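Local structure of uncharacterized hypothetical protein (Parabacteroides merdae, 4EI0) at residues 208-211 against 212-216; 222-225 against 226-230; 176-179 against 180-184. The protein is of unknown function and belongs to the DUF4466 family, with a chain built largely from antiparallel beta-sheets. All blocks are in the same frame, centred on the assembly; numbering follows the deposited sequence.

Contact 1. Residues 208-211 against 212-216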
# COMPACT_ATOMS: atom_id res chain seq x y z
N ALA B 208 25.32 -46.17 -7.55
CA ALA B 208 24.78 -47.31 -6.83
C ALA B 208 24.74 -47.06 -5.34
O ALA B 208 25.55 -46.28 -4.82
CB ALA B 208 25.59 -48.56 -7.14
N PHE B 209 23.78 -47.69 -4.66
CA PHE B 209 23.72 -47.73 -3.20
C PHE B 209 23.84 -49.18 -2.80
O PHE B 209 23.12 -50.06 -3.31
CB PHE B 209 22.40 -47.23 -2.62
CG PHE B 209 22.20 -45.74 -2.64
CD1 PHE B 209 23.23 -44.83 -2.85
CD2 PHE B 209 20.93 -45.23 -2.35
CE1 PHE B 209 22.99 -43.45 -2.81
CE2 PHE B 209 20.67 -43.87 -2.34
CZ PHE B 209 21.72 -42.97 -2.54
N TYR B 210 24.77 -49.46 -1.90
CA TYR B 210 25.00 -50.81 -1.41
C TYR B 210 24.87 -50.85 0.09
O TYR B 210 24.97 -49.84 0.76
CB TYR B 210 26.39 -51.26 -1.77
CG TYR B 210 26.69 -51.21 -3.22
CD1 TYR B 210 25.99 -52.03 -4.10
CD2 TYR B 210 27.68 -50.39 -3.73
CE1 TYR B 210 26.29 -52.03 -5.44
CE2 TYR B 210 28.00 -50.39 -5.09
CZ TYR B 210 27.29 -51.23 -5.94
OH TYR B 210 27.55 -51.26 -7.31
N THR B 211 24.70 -52.04 0.62
CA THR B 211 24.50 -52.27 2.03
C THR B 211 25.22 -53.59 2.41
O THR B 211 25.82 -54.21 1.55
CB THR B 211 23.00 -52.33 2.34
OG1 THR B 211 22.80 -52.02 3.72
CG2 THR B 211 22.41 -53.71 2.01
N SER B 212 25.17 -54.01 3.68
CA SER B 212 26.01 -55.13 4.15
C SER B 212 25.86 -56.40 3.32
O SER B 212 26.82 -57.09 3.06
CB SER B 212 25.73 -55.47 5.62
OG SER B 212 24.43 -56.04 5.75
N SER B 213 24.64 -56.70 2.90
CA SER B 213 24.40 -57.95 2.18
C SER B 213 24.30 -57.76 0.67
O SER B 213 23.93 -58.66 -0.02
CB SER B 213 23.15 -58.62 2.75
OG SER B 213 22.05 -57.74 2.72
N SER B 214 24.67 -56.60 0.13
CA SER B 214 24.60 -56.45 -1.33
C SER B 214 25.42 -57.59 -1.99
O SER B 214 26.48 -57.92 -1.50
CB SER B 214 25.14 -55.10 -1.80
OG SER B 214 24.36 -53.99 -1.34
N PRO B 215 24.92 -58.19 -3.08
CA PRO B 215 25.73 -59.27 -3.67
C PRO B 215 26.98 -58.75 -4.39
O PRO B 215 26.87 -57.77 -5.14
CB PRO B 215 24.78 -59.93 -4.67
CG PRO B 215 23.45 -59.28 -4.50
CD PRO B 215 23.63 -58.00 -3.75
N LYS B 216 28.12 -59.43 -4.15
CA LYS B 216 29.43 -59.08 -4.75
C LYS B 216 29.27 -58.91 -6.27
O LYS B 216 29.83 -57.98 -6.86
CB LYS B 216 30.50 -60.13 -4.37

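Contact 2. Residues 222-225 against 226-230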
# COMPACT_ATOMS: atom_id res chain seq x y z
N THR B 222 33.73 -52.51 -5.79
CA THR B 222 33.60 -51.75 -4.53
C THR B 222 33.58 -52.71 -3.36
O THR B 222 33.01 -53.79 -3.45
CB THR B 222 32.30 -50.93 -4.51
OG1 THR B 222 32.40 -49.91 -5.51
CG2 THR B 222 32.01 -50.30 -3.12
N GLU B 223 34.23 -52.32 -2.27
CA GLU B 223 34.22 -53.14 -1.05
C GLU B 223 33.73 -52.33 0.12
O GLU B 223 33.97 -51.12 0.20
CB GLU B 223 35.60 -53.66 -0.73
CG GLU B 223 36.24 -54.43 -1.87
CD GLU B 223 37.68 -54.75 -1.60
OE1 GLU B 223 38.45 -53.85 -1.17
OE2 GLU B 223 38.05 -55.92 -1.80
N LEU B 224 32.95 -52.99 0.97
CA LEU B 224 32.48 -52.39 2.21
C LEU B 224 33.65 -52.29 3.20
O LEU B 224 34.47 -53.19 3.25
CB LEU B 224 31.38 -53.26 2.83
CG LEU B 224 30.11 -53.53 2.00
CD1 LEU B 224 29.08 -54.28 2.82
CD2 LEU B 224 29.52 -52.23 1.49
N PRO B 225 33.74 -51.20 3.98
CA PRO B 225 34.74 -51.20 5.04
C PRO B 225 34.38 -52.20 6.12
O PRO B 225 33.22 -52.58 6.25
CB PRO B 225 34.70 -49.77 5.58
CG PRO B 225 33.35 -49.27 5.26
CD PRO B 225 32.86 -50.02 4.05
N SER B 226 35.37 -52.68 6.87
CA SER B 226 35.07 -53.67 7.89
C SER B 226 34.39 -52.92 9.01
O SER B 226 34.66 -51.71 9.27
CB SER B 226 36.31 -54.45 8.39
OG SER B 226 37.31 -53.56 8.86
N GLY B 227 33.44 -53.59 9.63
CA GLY B 227 32.58 -52.96 10.60
C GLY B 227 31.27 -52.49 9.99
O GLY B 227 30.37 -52.11 10.72
N PHE B 228 31.15 -52.43 8.66
CA PHE B 228 29.85 -52.06 8.03
C PHE B 228 28.95 -53.29 8.08
O PHE B 228 29.01 -54.15 7.22
CB PHE B 228 30.05 -51.56 6.60
CG PHE B 228 28.79 -51.06 5.90
CD1 PHE B 228 27.51 -51.41 6.30
CD2 PHE B 228 28.91 -50.28 4.76
CE1 PHE B 228 26.40 -50.97 5.60
CE2 PHE B 228 27.81 -49.82 4.08
CZ PHE B 228 26.55 -50.17 4.50
N VAL B 229 28.11 -53.37 9.10
CA VAL B 229 27.29 -54.54 9.37
C VAL B 229 25.76 -54.28 9.22
O VAL B 229 24.97 -55.21 9.17
CB VAL B 229 27.58 -55.03 10.80
CG1 VAL B 229 29.01 -55.55 10.91
CG2 VAL B 229 27.35 -53.88 11.78
N ASN B 230 25.31 -53.03 9.12
CA ASN B 230 23.88 -52.75 8.96
C ASN B 230 23.32 -53.20 7.60
O ASN B 230 23.83 -52.84 6.55
CB ASN B 230 23.60 -51.26 9.15
CG ASN B 230 23.89 -50.80 10.54
OD1 ASN B 230 24.07 -51.62 11.42
ND2 ASN B 230 23.93 -49.48 10.75

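Contact 3. Residues 176-179 against 180-184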
# COMPACT_ATOMS: atom_id res chain seq x y z
N HIS B 176 23.70 -38.20 7.44
CA HIS B 176 25.04 -37.62 7.51
C HIS B 176 25.93 -38.37 6.59
O HIS B 176 25.87 -39.58 6.55
CB HIS B 176 25.57 -37.67 8.95
CG HIS B 176 26.90 -36.94 9.14
ND1 HIS B 176 26.99 -35.63 9.44
CD2 HIS B 176 28.20 -37.39 8.95
CE1 HIS B 176 28.30 -35.29 9.52
NE2 HIS B 176 29.02 -36.35 9.19
N ILE B 177 26.76 -37.67 5.82
CA ILE B 177 27.70 -38.29 4.88
C ILE B 177 29.08 -38.28 5.52
O ILE B 177 29.65 -37.23 5.73
CB ILE B 177 27.79 -37.54 3.51
CG1 ILE B 177 26.40 -37.15 2.94
CG2 ILE B 177 28.58 -38.37 2.55
CD1 ILE B 177 25.43 -38.29 2.78
N TYR B 178 29.58 -39.46 5.83
CA TYR B 178 30.91 -39.72 6.35
C TYR B 178 31.75 -40.09 5.16
O TYR B 178 31.24 -40.63 4.20
CB TYR B 178 30.89 -40.92 7.33
CG TYR B 178 30.25 -40.55 8.65
CD1 TYR B 178 30.88 -39.64 9.51
CD2 TYR B 178 29.01 -41.03 9.02
CE1 TYR B 178 30.28 -39.25 10.70
CE2 TYR B 178 28.40 -40.64 10.23
CZ TYR B 178 29.06 -39.76 11.07
OH TYR B 178 28.50 -39.36 12.26
N SER B 179 33.04 -39.78 5.23
CA SER B 179 34.00 -40.04 4.17
C SER B 179 34.94 -41.14 4.51
O SER B 179 34.98 -41.63 5.64
CB SER B 179 34.85 -38.79 3.94
OG SER B 179 35.59 -38.48 5.12
N LYS B 180 35.73 -41.53 3.54
CA LYS B 180 36.74 -42.52 3.75
C LYS B 180 37.80 -42.02 4.75
O LYS B 180 38.35 -42.82 5.49
CB LYS B 180 37.36 -42.94 2.42
CG LYS B 180 36.41 -43.78 1.56
CD LYS B 180 36.96 -44.04 0.16
CE LYS B 180 36.23 -45.22 -0.49
NZ LYS B 180 36.63 -45.52 -1.88
N ALA B 181 38.05 -40.72 4.78
CA ALA B 181 38.99 -40.13 5.73
C ALA B 181 38.42 -40.26 7.12
O ALA B 181 39.14 -40.59 8.05
CB ALA B 181 39.19 -38.66 5.44
N ASP B 182 37.12 -40.00 7.25
CA ASP B 182 36.45 -40.12 8.57
C ASP B 182 36.63 -41.50 9.14
O ASP B 182 37.04 -41.65 10.30
CB ASP B 182 34.99 -39.79 8.49
CG ASP B 182 34.73 -38.34 8.12
OD1 ASP B 182 35.52 -37.45 8.47
OD2 ASP B 182 33.72 -38.08 7.43
N LEU B 183 36.42 -42.51 8.32
CA LEU B 183 36.60 -43.88 8.75
C LEU B 183 38.05 -44.27 9.00
O LEU B 183 38.28 -45.20 9.77
CB LEU B 183 35.92 -44.88 7.79
CG LEU B 183 34.44 -45.19 8.11
CD1 LEU B 183 33.59 -43.93 8.04
CD2 LEU B 183 33.89 -46.29 7.24
N GLN B 184 39.03 -43.66 8.32
CA GLN B 184 40.43 -44.05 8.57
C GLN B 184 40.84 -43.59 9.99
O GLN B 184 41.53 -44.33 10.73
CB GLN B 184 41.40 -43.50 7.51
CG GLN B 184 42.85 -44.03 7.70
CD GLN B 184 43.63 -43.27 8.77
OE1 GLN B 184 43.46 -42.05 8.95
NE2 GLN B 184 44.47 -43.98 9.51

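Contact 1. Residues 208-211 against 212-216
Two groups grip the hydroxyl of Ser214. Across the turn Thr211 N donates to Ser214 OG at 2.8 Å, with 164° at the hydrogen, and the same OG is hydrogen-bonded to the carbonyl oxygen of Asn269, which can only accept. One bond in and one bond out leave the rotation of this buried hydroxyl well defined. The side chain reaches back because OG sits beside its own backbone N, opposite the carbonyl carbon (chi1 -64°), and CB is directed at the preceding residues.

The backbone supports the same return. Ser214 N donates almost straight to Thr211 O over 3.0 Å, closing a type I beta turn from Thr211 to Ser214. Side-chain and main-chain bonds thus join the same two residues in both directions, Thr211 giving its N-H and accepting at its O.

Tyr210 lies against this pair. Ser214 OG is 3.2 Å from Tyr210 CA and 3.4 Å from Tyr210 CB, and it meets the ring at its edge, near the ring plane. Ser214 CB approaches the same border, 3.9 Å from Tyr210 CD1. The Thr211 methyl CG2 lies against the turn backbone, 3.8 Å from Ser213 N. Thr211 OG1 is held by Thr232 N and Asp194 O, while the phenol oxygen of Tyr210 bonds to Tyr218 O, and Ser213 OG is hydrogen-bonded to Asn231 OD1 and Asn269 ND2.

The turn follows directly on strand 207-210, whose antiparallel neighbours are strands 195-199 and 270-274. Backbone bonds of Ala208 with Ala198 and Tyr210 with Met196 fix one border, and that of Phe209 with Ile271 fixes the other.

Contact 2. Residues 222-225 against 226-230
A type II beta turn from Pro225 to Phe228 brings the Phe228 ring back onto Leu224 and Pro225. Its closing bond runs from Phe228 N to Pro225 O, 3.2 Å long with 157° at the hydrogen. Phe228 CB also comes to 3.3 Å from Pro225 O, so the carbonyl and the start of the side chain are closely apposed.

The ring is reached from two directions. Both methyls of Leu224 lie over the same face, CD1 nearer the middle and CD2 above the border, 3.9 Å from both Phe228 CD2 and Phe228 CE2. Pro225 CD comes in at the edge, near the ring plane, 4.0 Å from Phe228 CD2. The ring swings to these partners because CG is anti to the backbone N (chi1 -176°).

The central residues fit the type II assignment: Ser226 is extended, and Gly227 takes a positive phi of 96°, as the third position of this turn usually requires. The turn belongs to the long loop between strands 207-210 and 233-238, and its apolar side packs on the sheet. Leu224 and Phe228 both touch Met196 of strand 195-199; Leu224 also meets Met219, and Phe228 meets Ile193. Asn230 N lies at the ring edge, in plane, and further out the side-chain ND2 of Asn230 is hydrogen-bonded to Asp194 OD1.

Contact 3. Residues 176-179 against 180-184
Ser179 and Asp182 exchange bonds at the start of a helix. Asp182 N donates to Ser179 OG at 3.0 Å, and Ser179 N donates in return to Asp182 OD2 at 2.9 Å. Both are fairly straight, but the second reaches the carboxylate oxygen from above, 37° out of the carboxylate plane. Ser179 OG can face the first turn because it stands between its backbone N and carbonyl carbon (chi1 62°). Further along, Leu183 N donates to Ser179 O at 3.2 Å, the first i to i+4 bond of the helix.

These reciprocal bonds make a capping box, with Ser179 as N-cap of helix 180-185. They give Asp182 N, at the first turn, a side-chain acceptor, and the carboxylate placed at this helix end probably interacts favourably with the helix dipole.

The next layer is Tyr178. Asp182 OD2 sits 3.4 Å from Tyr178 CA and at the edge of the Tyr178 ring, near its plane, with ring and carboxylate planes 86° apart. Leu183 CD1 touches the base of the same side chain, 4.1 Å from Tyr178 CB.

Beyond it, His176 points its CD2 edge at the centre of one face of the Tyr178 ring, 3.2 Å above the plane, and His176 ND1 is bonded to Glu173 OE2. The phenol oxygen of Tyr178 is hydrogen-bonded to Lys192 NZ and Asn170 ND2. The strand leading into the cap, 176-178, pairs with strand 165-167 through backbone bonds of His176 with Ser167 and Tyr178 with Tyr165.

In the fold
Contact 2 joins the other two. Its centre lies about 9 Å from that of contact 1 and about 12 Å from that of contact 3. Toward contact 1, Leu224 CD1 packs 3.4 Å from Ser212 CA, and Asn230 O is weakly hydrogen-bonded to Thr211 OG1. Toward contact 3, Pro225 CG meets Leu183 CD2 at 3.6 Å, which places the first residue of the 225-228 turn against helix 180-185. Contacts 1 and 3 stay apart, with nearest atoms about 8 Å from each other, yet both reach the same antiparallel sheet: strand 176-178 is an outermost strand, while strand 207-210 lies inside it.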